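Local coordinates for prephenate dehydrogenase (Aquifex aeolicus, PDB 2G5C), which probably catalyses the NAD(+)-dependent oxidative decarboxylation of prephenate to 3-(4-hydroxyphenyl)pyruvate in tyrosine biosynthesis, at residues M1-G13 and V58-S70. Numbering follows the deposited sequence.
Sequences MQNVLIVGVGFMG and VEDFSPDFVMLSS. With NAD (nicotinamide-adenine-dinucleotide), chain E.
The methyl of selenomethionine Met-1 sits squarely over one face of the Phe-65 ring, CE 3.6 Å from the ring centroid, a CH-pi contact, while Val-4 CG1 lies at the ring's edge. A bend at chi3 (-109°) turns the otherwise extended Met-1 chain onto the ring, although this terminal residue is poorly ordered. The Phe-61 ring receives Leu-5 CD1 at its edge and stacks with Tyr-30 of strand 28-32. The Asp-64 carboxylate gathers the chain start: OD1 makes a salt bridge with Met-1 N, its hydrogen bond weak, and OD2 accepts a weak bond from Gln-2 N and a firmer one from Asn-3 N (3.1 Å), which arrives on the syn side, 26° out of the carboxylate plane. An alanine at Asp-64 would remove these acceptors and is likely to leave the terminal amine without its countercharge and the first residues freer to move. Beyond it, strands 3-7 and 65-68 run parallel, Leu-5 N bonding Phe-65 O (2.9 Å) and Met-67 N bonding Leu-5 O (3.0 Å). On the face shared by Leu-5 and Val-7, Leu-5 CD2 meets Val-58 CG1 at 3.5 Å, its CB packs beside Pro-63 CB, and Val-7 CG2 reaches Val-66 CG1, while Val-7 CB lies alongside Leu-68 CD2. Past the strand ends, the amides of Phe-11 and Met-12 bond NAD O1A and O1N almost straight, Ser-70 O accepts the ribose hydroxyl O3D, and a water links Gly-13 N with Ser-69 O and the diphosphate. A side chain at Gly-8 would strike Ser-70 N, and one at Gly-10 the cofactor. Strand 3-7 running through a GxGxxG-type turn (Gly-8, Gly-10, Gly-13) into helix 11-22, with parallel strand 65-68 beside it, is the hallmark of the dinucleotide-binding Rossmann fold.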
HETATM    1  N   MSE A   1       8.263  17.045 -37.561  1.00 60.28           N
HETATM    2  CA  MSE A   1       7.715  17.540 -36.265  1.00 59.58           C
HETATM    3  C   MSE A   1       7.652  19.062 -36.202  1.00 56.47           C
HETATM    4  O   MSE A   1       8.657  19.741 -36.398  1.00 57.36           O
HETATM    5  CB  MSE A   1       8.566  17.023 -35.100  1.00 63.42           C
HETATM    6  CG  MSE A   1       8.311  17.740 -33.784  1.00 68.24           C
HETATM    7 SE   MSE A   1       9.369  17.057 -32.312  1.00 77.83          SE
HETATM    8  CE  MSE A   1       7.941  16.194 -31.327  1.00 73.84           C
ATOM      9  N   GLN A   2       6.461  19.582 -35.924  1.00 52.59           N
ATOM     10  CA  GLN A   2       6.227  21.019 -35.806  1.00 48.78           C
ATOM     11  C   GLN A   2       4.747  21.259 -35.532  1.00 44.69           C
ATOM     12  O   GLN A   2       4.366  22.269 -34.942  1.00 43.62           O
ATOM     13  CB  GLN A   2       6.654  21.749 -37.080  1.00 49.73           C
ATOM     14  CG  GLN A   2       7.578  22.931 -36.813  1.00 50.35           C
ATOM     15  CD  GLN A   2       8.822  22.534 -36.032  1.00 51.03           C
ATOM     16  OE1 GLN A   2       8.750  22.193 -34.851  1.00 49.46           O
ATOM     17  NE2 GLN A   2       9.972  22.568 -36.696  1.00 53.18           N
ATOM     18  N   ASN A   3       3.919  20.321 -35.974  1.00 41.19           N
ATOM     19  CA  ASN A   3       2.481  20.383 -35.739  1.00 38.09           C
ATOM     20  C   ASN A   3       2.146  19.221 -34.812  1.00 36.17           C
ATOM     21  O   ASN A   3       1.845  18.116 -35.264  1.00 35.59           O
ATOM     22  CB  ASN A   3       1.701  20.240 -37.045  1.00 39.15           C
ATOM     23  CG  ASN A   3       1.794  21.474 -37.913  1.00 41.93           C
ATOM     24  OD1 ASN A   3       1.487  22.579 -37.468  1.00 42.07           O
ATOM     25  ND2 ASN A   3       2.213  21.294 -39.163  1.00 42.37           N
ATOM     26  N   VAL A   4       2.220  19.476 -33.512  1.00 33.24           N
ATOM     27  CA  VAL A   4       1.939  18.450 -32.517  1.00 31.24           C
ATOM     28  C   VAL A   4       0.453  18.373 -32.198  1.00 30.02           C
ATOM     29  O   VAL A   4      -0.181  19.388 -31.918  1.00 30.69           O
ATOM     30  CB  VAL A   4       2.703  18.725 -31.202  1.00 30.83           C
ATOM     31  CG1 VAL A   4       2.316  17.693 -30.144  1.00 28.46           C
ATOM     32  CG2 VAL A   4       4.201  18.703 -31.457  1.00 27.92           C
ATOM     33  N   LEU A   5      -0.096  17.163 -32.238  1.00 28.67           N
ATOM     34  CA  LEU A   5      -1.505  16.962 -31.930  1.00 27.11           C
ATOM     35  C   LEU A   5      -1.677  16.121 -30.674  1.00 26.47           C
ATOM     36  O   LEU A   5      -1.233  14.974 -30.616  1.00 24.77           O
ATOM     37  CB  LEU A   5      -2.226  16.262 -33.083  1.00 27.37           C
ATOM     38  CG  LEU A   5      -3.686  15.922 -32.755  1.00 26.29           C
ATOM     39  CD1 LEU A   5      -4.484  17.206 -32.589  1.00 25.23           C
ATOM     40  CD2 LEU A   5      -4.284  15.057 -33.854  1.00 27.13           C
ATOM     41  N   ILE A   6      -2.326  16.700 -29.673  1.00 25.35           N
ATOM     42  CA  ILE A   6      -2.592  15.993 -28.430  1.00 26.18           C
ATOM     43  C   ILE A   6      -4.003  15.425 -28.543  1.00 24.92           C
ATOM     44  O   ILE A   6      -4.968  16.184 -28.620  1.00 24.10           O
ATOM     45  CB  ILE A   6      -2.563  16.946 -27.211  1.00 25.93           C
ATOM     46  CG1 ILE A   6      -1.176  17.578 -27.055  1.00 28.53           C
ATOM     47  CG2 ILE A   6      -2.988  16.184 -25.954  1.00 28.80           C
ATOM     48  CD1 ILE A   6      -0.056  16.601 -26.762  1.00 26.83           C
ATOM     49  N   VAL A   7      -4.124  14.102 -28.587  1.00 23.56           N
ATOM     50  CA  VAL A   7      -5.440  13.470 -28.658  1.00 21.70           C
ATOM     51  C   VAL A   7      -5.815  13.083 -27.235  1.00 23.45           C
ATOM     52  O   VAL A   7      -5.190  12.206 -26.634  1.00 22.24           O
ATOM     53  CB  VAL A   7      -5.433  12.211 -29.550  1.00 21.08           C
ATOM     54  CG1 VAL A   7      -6.719  11.425 -29.345  1.00 21.15           C
ATOM     55  CG2 VAL A   7      -5.304  12.619 -31.025  1.00 18.91           C
ATOM     56  N   GLY A   8      -6.842  13.739 -26.704  1.00 23.74           N
ATOM     57  CA  GLY A   8      -7.255  13.492 -25.336  1.00 24.37           C
ATOM     58  C   GLY A   8      -6.495  14.503 -24.492  1.00 25.67           C
ATOM     59  O   GLY A   8      -5.391  14.229 -24.014  1.00 25.09           O
ATOM     60  N   VAL A   9      -7.078  15.684 -24.323  1.00 25.81           N
ATOM     61  CA  VAL A   9      -6.434  16.742 -23.556  1.00 27.04           C
ATOM     62  C   VAL A   9      -6.830  16.681 -22.083  1.00 26.77           C
ATOM     63  O   VAL A   9      -7.665  17.457 -21.618  1.00 25.85           O
ATOM     64  CB  VAL A   9      -6.792  18.144 -24.121  1.00 27.49           C
ATOM     65  CG1 VAL A   9      -5.910  19.204 -23.480  1.00 28.27           C
ATOM     66  CG2 VAL A   9      -6.624  18.159 -25.633  1.00 28.68           C
ATOM     67  N   GLY A  10      -6.226  15.744 -21.361  1.00 26.04           N
ATOM     68  CA  GLY A  10      -6.513  15.596 -19.949  1.00 25.93           C
ATOM     69  C   GLY A  10      -5.249  15.794 -19.140  1.00 27.18           C
ATOM     70  O   GLY A  10      -4.378  16.584 -19.514  1.00 26.15           O
ATOM     71  N   PHE A  11      -5.143  15.073 -18.028  1.00 27.32           N
ATOM     72  CA  PHE A  11      -3.975  15.172 -17.170  1.00 26.44           C
ATOM     73  C   PHE A  11      -2.692  14.798 -17.915  1.00 25.91           C
ATOM     74  O   PHE A  11      -1.713  15.542 -17.897  1.00 24.56           O
ATOM     75  CB  PHE A  11      -4.145  14.260 -15.947  1.00 27.52           C
ATOM     76  CG  PHE A  11      -2.910  14.146 -15.108  1.00 29.95           C
ATOM     77  CD1 PHE A  11      -2.411  15.251 -14.429  1.00 30.66           C
ATOM     78  CD2 PHE A  11      -2.230  12.938 -15.011  1.00 31.87           C
ATOM     79  CE1 PHE A  11      -1.250  15.155 -13.665  1.00 33.39           C
ATOM     80  CE2 PHE A  11      -1.069  12.830 -14.250  1.00 34.06           C
ATOM     81  CZ  PHE A  11      -0.579  13.943 -13.575  1.00 33.39           C
HETATM   82  N   MSE A  12      -2.701  13.641 -18.567  1.00 25.15           N
HETATM   83  CA  MSE A  12      -1.529  13.177 -19.296  1.00 27.47           C
HETATM   84  C   MSE A  12      -1.304  13.963 -20.588  1.00 26.21           C
HETATM   85  O   MSE A  12      -0.196  14.440 -20.846  1.00 27.18           O
HETATM   86  CB  MSE A  12      -1.658  11.679 -19.598  1.00 27.66           C
HETATM   87  CG  MSE A  12      -1.816  10.804 -18.353  1.00 30.86           C
HETATM   88 SE   MSE A  12      -0.284  10.822 -17.159  1.00 37.87          SE
HETATM   89  CE  MSE A  12       0.930   9.767 -18.236  1.00 33.97           C
ATOM     90  N   GLY A  13      -2.348  14.096 -21.398  1.00 26.39           N
ATOM     91  CA  GLY A  13      -2.214  14.841 -22.637  1.00 27.28           C
ATOM     92  C   GLY A  13      -1.714  16.235 -22.321  1.00 27.65           C
ATOM     93  O   GLY A  13      -0.778  16.734 -22.945  1.00 26.73           O
ATOM     94  N   VAL A  58      -9.282  17.989 -37.523  1.00 35.55           N
ATOM     95  CA  VAL A  58      -7.850  17.779 -37.345  1.00 33.42           C
ATOM     96  C   VAL A  58      -7.012  18.028 -38.598  1.00 32.94           C
ATOM     97  O   VAL A  58      -5.883  18.527 -38.501  1.00 30.73           O
ATOM     98  CB  VAL A  58      -7.560  16.349 -36.829  1.00 34.14           C
ATOM     99  CG1 VAL A  58      -6.064  16.149 -36.675  1.00 34.66           C
ATOM    100  CG2 VAL A  58      -8.267  16.124 -35.494  1.00 34.55           C
ATOM    101  N   GLU A  59      -7.552  17.689 -39.768  1.00 30.94           N
ATOM    102  CA  GLU A  59      -6.807  17.885 -41.012  1.00 31.08           C
ATOM    103  C   GLU A  59      -6.372  19.337 -41.198  1.00 28.74           C
ATOM    104  O   GLU A  59      -5.390  19.606 -41.885  1.00 27.36           O
ATOM    105  CB  GLU A  59      -7.626  17.435 -42.227  1.00 31.49           C
ATOM    106  CG  GLU A  59      -8.644  18.444 -42.732  1.00 33.72           C
ATOM    107  CD  GLU A  59      -9.245  18.032 -44.066  1.00 33.78           C
ATOM    108  OE1 GLU A  59      -8.479  17.587 -44.954  1.00 36.58           O
ATOM    109  OE2 GLU A  59     -10.474  18.161 -44.237  1.00 32.26           O
ATOM    110  N   ASP A  60      -7.092  20.273 -40.581  1.00 28.62           N
ATOM    111  CA  ASP A  60      -6.734  21.685 -40.694  1.00 29.86           C
ATOM    112  C   ASP A  60      -5.439  21.954 -39.944  1.00 31.22           C
ATOM    113  O   ASP A  60      -4.731  22.917 -40.233  1.00 32.44           O
ATOM    114  CB  ASP A  60      -7.851  22.570 -40.135  1.00 31.02           C
ATOM    115  CG  ASP A  60      -9.079  22.598 -41.027  1.00 31.35           C
ATOM    116  OD1 ASP A  60     -10.146  23.043 -40.557  1.00 33.81           O
ATOM    117  OD2 ASP A  60      -8.978  22.184 -42.200  1.00 30.38           O
ATOM    118  N   PHE A  61      -5.135  21.088 -38.982  1.00 33.29           N
ATOM    119  CA  PHE A  61      -3.926  21.210 -38.173  1.00 34.68           C
ATOM    120  C   PHE A  61      -2.767  20.480 -38.843  1.00 35.22           C
ATOM    121  O   PHE A  61      -1.607  20.693 -38.486  1.00 36.13           O
ATOM    122  CB  PHE A  61      -4.140  20.590 -36.786  1.00 35.39           C
ATOM    123  CG  PHE A  61      -5.308  21.154 -36.023  1.00 36.38           C
ATOM    124  CD1 PHE A  61      -5.810  20.476 -34.912  1.00 36.75           C
ATOM    125  CD2 PHE A  61      -5.892  22.363 -36.387  1.00 37.73           C
ATOM    126  CE1 PHE A  61      -6.872  20.989 -34.173  1.00 36.46           C
ATOM    127  CE2 PHE A  61      -6.959  22.886 -35.653  1.00 37.78           C
ATOM    128  CZ  PHE A  61      -7.448  22.195 -34.543  1.00 38.51           C
ATOM    129  N   SER A  62      -3.091  19.615 -39.803  1.00 35.05           N
ATOM    130  CA  SER A  62      -2.091  18.820 -40.518  1.00 35.59           C
ATOM    131  C   SER A  62      -0.970  18.401 -39.569  1.00 34.74           C
ATOM    132  O   SER A  62       0.191  18.748 -39.764  1.00 35.97           O
ATOM    133  CB  SER A  62      -1.513  19.614 -41.691  1.00 37.15           C
ATOM    134  OG  SER A  62      -0.826  20.765 -41.236  1.00 40.46           O
ATOM    135  N   PRO A  63      -1.310  17.639 -38.521  1.00 34.87           N
ATOM    136  CA  PRO A  63      -0.309  17.188 -37.550  1.00 33.38           C
ATOM    137  C   PRO A  63       0.648  16.137 -38.090  1.00 32.51           C
ATOM    138  O   PRO A  63       0.250  15.251 -38.846  1.00 32.10           O
ATOM    139  CB  PRO A  63      -1.164  16.660 -36.404  1.00 34.03           C
ATOM    140  CG  PRO A  63      -2.356  16.101 -37.121  1.00 35.43           C
ATOM    141  CD  PRO A  63      -2.658  17.156 -38.160  1.00 34.28           C
ATOM    142  N   ASP A  64       1.918  16.249 -37.710  1.00 31.11           N
ATOM    143  CA  ASP A  64       2.920  15.283 -38.145  1.00 32.24           C
ATOM    144  C   ASP A  64       3.446  14.476 -36.959  1.00 31.67           C
ATOM    145  O   ASP A  64       4.248  13.555 -37.121  1.00 31.33           O
ATOM    146  CB  ASP A  64       4.065  15.989 -38.875  1.00 35.97           C
ATOM    147  CG  ASP A  64       4.574  17.209 -38.140  1.00 38.00           C
ATOM    148  OD1 ASP A  64       5.405  17.936 -38.724  1.00 40.07           O
ATOM    149  OD2 ASP A  64       4.150  17.444 -36.989  1.00 39.97           O
ATOM    150  N   PHE A  65       2.977  14.827 -35.765  1.00 30.35           N
ATOM    151  CA  PHE A  65       3.368  14.138 -34.539  1.00 29.34           C
ATOM    152  C   PHE A  65       2.117  14.045 -33.665  1.00 26.65           C
ATOM    153  O   PHE A  65       1.594  15.058 -33.221  1.00 26.32           O
ATOM    154  CB  PHE A  65       4.456  14.927 -33.808  1.00 31.40           C
ATOM    155  CG  PHE A  65       5.118  14.160 -32.702  1.00 33.42           C
ATOM    156  CD1 PHE A  65       6.151  13.270 -32.979  1.00 33.59           C
ATOM    157  CD2 PHE A  65       4.687  14.300 -31.386  1.00 34.13           C
ATOM    158  CE1 PHE A  65       6.745  12.527 -31.960  1.00 36.95           C
ATOM    159  CE2 PHE A  65       5.274  13.560 -30.359  1.00 36.38           C
ATOM    160  CZ  PHE A  65       6.304  12.673 -30.645  1.00 36.55           C
ATOM    161  N   VAL A  66       1.639  12.831 -33.425  1.00 25.70           N
ATOM    162  CA  VAL A  66       0.435  12.640 -32.631  1.00 25.40           C
ATOM    163  C   VAL A  66       0.661  11.824 -31.358  1.00 25.02           C
ATOM    164  O   VAL A  66       1.292  10.770 -31.386  1.00 25.10           O
ATOM    165  CB  VAL A  66      -0.660  11.960 -33.482  1.00 25.10           C
ATOM    166  CG1 VAL A  66      -1.949  11.835 -32.686  1.00 23.80           C
ATOM    167  CG2 VAL A  66      -0.895  12.768 -34.756  1.00 23.81           C
HETATM  168  N   MSE A  67       0.136  12.324 -30.241  1.00 25.70           N
HETATM  169  CA  MSE A  67       0.267  11.641 -28.954  1.00 25.08           C
HETATM  170  C   MSE A  67      -1.104  11.239 -28.427  1.00 24.11           C
HETATM  171  O   MSE A  67      -1.845  12.069 -27.904  1.00 23.63           O
HETATM  172  CB  MSE A  67       0.958  12.548 -27.931  1.00 26.13           C
HETATM  173  CG  MSE A  67       1.074  11.940 -26.522  1.00 27.46           C
HETATM  174 SE   MSE A  67       2.278  10.426 -26.437  1.00 33.75          SE
HETATM  175  CE  MSE A  67       3.942  11.393 -26.572  1.00 28.17           C
ATOM    176  N   LEU A  68      -1.440   9.961 -28.579  1.00 23.56           N
ATOM    177  CA  LEU A  68      -2.712   9.442 -28.107  1.00 22.53           C
ATOM    178  C   LEU A  68      -2.689   9.459 -26.579  1.00 23.49           C
ATOM    179  O   LEU A  68      -1.912   8.735 -25.941  1.00 21.37           O
ATOM    180  CB  LEU A  68      -2.927   8.024 -28.640  1.00 22.14           C
ATOM    181  CG  LEU A  68      -2.948   7.930 -30.172  1.00 22.22           C
ATOM    182  CD1 LEU A  68      -3.095   6.481 -30.591  1.00 22.04           C
ATOM    183  CD2 LEU A  68      -4.092   8.762 -30.730  1.00 19.79           C
ATOM    184  N   SER A  69      -3.542  10.299 -26.004  1.00 22.34           N
ATOM    185  CA  SER A  69      -3.606  10.465 -24.561  1.00 23.60           C
ATOM    186  C   SER A  69      -5.028  10.357 -24.037  1.00 24.14           C
ATOM    187  O   SER A  69      -5.356  10.895 -22.981  1.00 25.74           O
ATOM    188  CB  SER A  69      -3.016  11.822 -24.192  1.00 24.28           C
ATOM    189  OG  SER A  69      -1.782  12.013 -24.864  1.00 27.69           O
ATOM    190  N   SER A  70      -5.873   9.667 -24.793  1.00 24.54           N
ATOM    191  CA  SER A  70      -7.260   9.454 -24.413  1.00 23.60           C
ATOM    192  C   SER A  70      -7.349   8.035 -23.848  1.00 24.48           C
ATOM    193  O   SER A  70      -6.340   7.339 -23.753  1.00 21.42           O
ATOM    194  CB  SER A  70      -8.161   9.596 -25.647  1.00 24.38           C
ATOM    195  OG  SER A  70      -7.723   8.748 -26.700  1.00 23.70           O
TER
HETATM  196  PA  NAD E3686      -8.042  12.132 -18.173  1.00 33.72           P
HETATM  197  O1A NAD E3686      -7.414  13.209 -17.392  1.00 31.02           O
HETATM  198  O2A NAD E3686      -9.415  11.688 -17.716  1.00 30.42           O
HETATM  199  O5B NAD E3686      -8.061  12.627 -19.686  1.00 32.16           O
HETATM  200  C5B NAD E3686      -8.616  11.814 -20.680  1.00 31.31           C
HETATM  201  C4B NAD E3686      -9.142  12.695 -21.799  1.00 28.47           C
HETATM  202  O4B NAD E3686      -9.709  11.802 -22.722  1.00 30.43           O
HETATM  203  C3B NAD E3686     -10.291  13.627 -21.353  1.00 30.82           C
HETATM  204  O3B NAD E3686      -9.982  15.000 -21.559  1.00 29.46           O
HETATM  205  C2B NAD E3686     -11.484  13.115 -22.163  1.00 31.01           C
HETATM  206  O2B NAD E3686     -12.461  14.075 -22.507  1.00 30.47           O
HETATM  207  C1B NAD E3686     -10.749  12.506 -23.334  1.00 30.12           C
HETATM  208  N9A NAD E3686     -11.452  11.555 -24.212  1.00 30.09           N
HETATM  209  C8A NAD E3686     -12.303  10.526 -23.882  1.00 27.82           C
HETATM  210  N7A NAD E3686     -12.704   9.920 -25.013  1.00 30.08           N
HETATM  211  C5A NAD E3686     -12.125  10.542 -26.065  1.00 30.74           C
HETATM  212  C6A NAD E3686     -12.163  10.362 -27.456  1.00 28.94           C
HETATM  213  N6A NAD E3686     -12.889   9.401 -27.998  1.00 30.57           N
HETATM  214  N1A NAD E3686     -11.422  11.208 -28.283  1.00 30.91           N
HETATM  215  C2A NAD E3686     -10.646  12.232 -27.740  1.00 30.49           C
HETATM  216  N3A NAD E3686     -10.602  12.418 -26.365  1.00 33.27           N
HETATM  217  C4A NAD E3686     -11.332  11.580 -25.557  1.00 30.27           C
HETATM  218  O3  NAD E3686      -7.090  10.804 -18.237  1.00 33.51           O
HETATM  219  PN  NAD E3686      -5.491  10.778 -18.078  1.00 35.85           P
HETATM  220  O1N NAD E3686      -4.943  12.013 -18.671  1.00 33.26           O
HETATM  221  O2N NAD E3686      -5.182  10.543 -16.641  1.00 36.82           O
HETATM  222  O5D NAD E3686      -4.945   9.487 -18.879  1.00 39.31           O
HETATM  223  C5D NAD E3686      -5.078   9.378 -20.283  1.00 37.72           C
HETATM  224  C4D NAD E3686      -4.379   8.122 -20.852  1.00 36.50           C
HETATM  225  O4D NAD E3686      -3.091   7.984 -20.275  1.00 37.28           O
HETATM  226  C3D NAD E3686      -5.066   6.761 -20.677  1.00 37.26           C
HETATM  227  O3D NAD E3686      -5.091   6.099 -21.944  1.00 36.27           O
HETATM  228  C2D NAD E3686      -4.228   5.993 -19.667  1.00 37.35           C
HETATM  229  O2D NAD E3686      -4.198   4.591 -19.918  1.00 34.62           O
HETATM  230  C1D NAD E3686      -2.868   6.680 -19.778  1.00 36.28           C
HETATM  231  N1N NAD E3686      -2.065   6.792 -18.520  1.00 37.05           N
HETATM  232  C2N NAD E3686      -2.667   7.362 -17.401  1.00 37.34           C
HETATM  233  C3N NAD E3686      -1.945   7.483 -16.206  1.00 38.73           C
HETATM  234  C7N NAD E3686      -2.609   8.101 -15.010  1.00 39.37           C
HETATM  235  O7N NAD E3686      -1.876   8.204 -13.860  1.00 41.08           O
HETATM  236  N7N NAD E3686      -3.852   8.547 -15.014  1.00 39.82           N
HETATM  237  C4N NAD E3686      -0.602   7.016 -16.162  1.00 38.80           C
HETATM  238  C5N NAD E3686      -0.002   6.439 -17.305  1.00 37.80           C
HETATM  239  C6N NAD E3686      -0.753   6.332 -18.488  1.00 38.49           C
HETATM  240  O   HOH W   1      -4.900  13.108 -21.173  1.00 25.06           O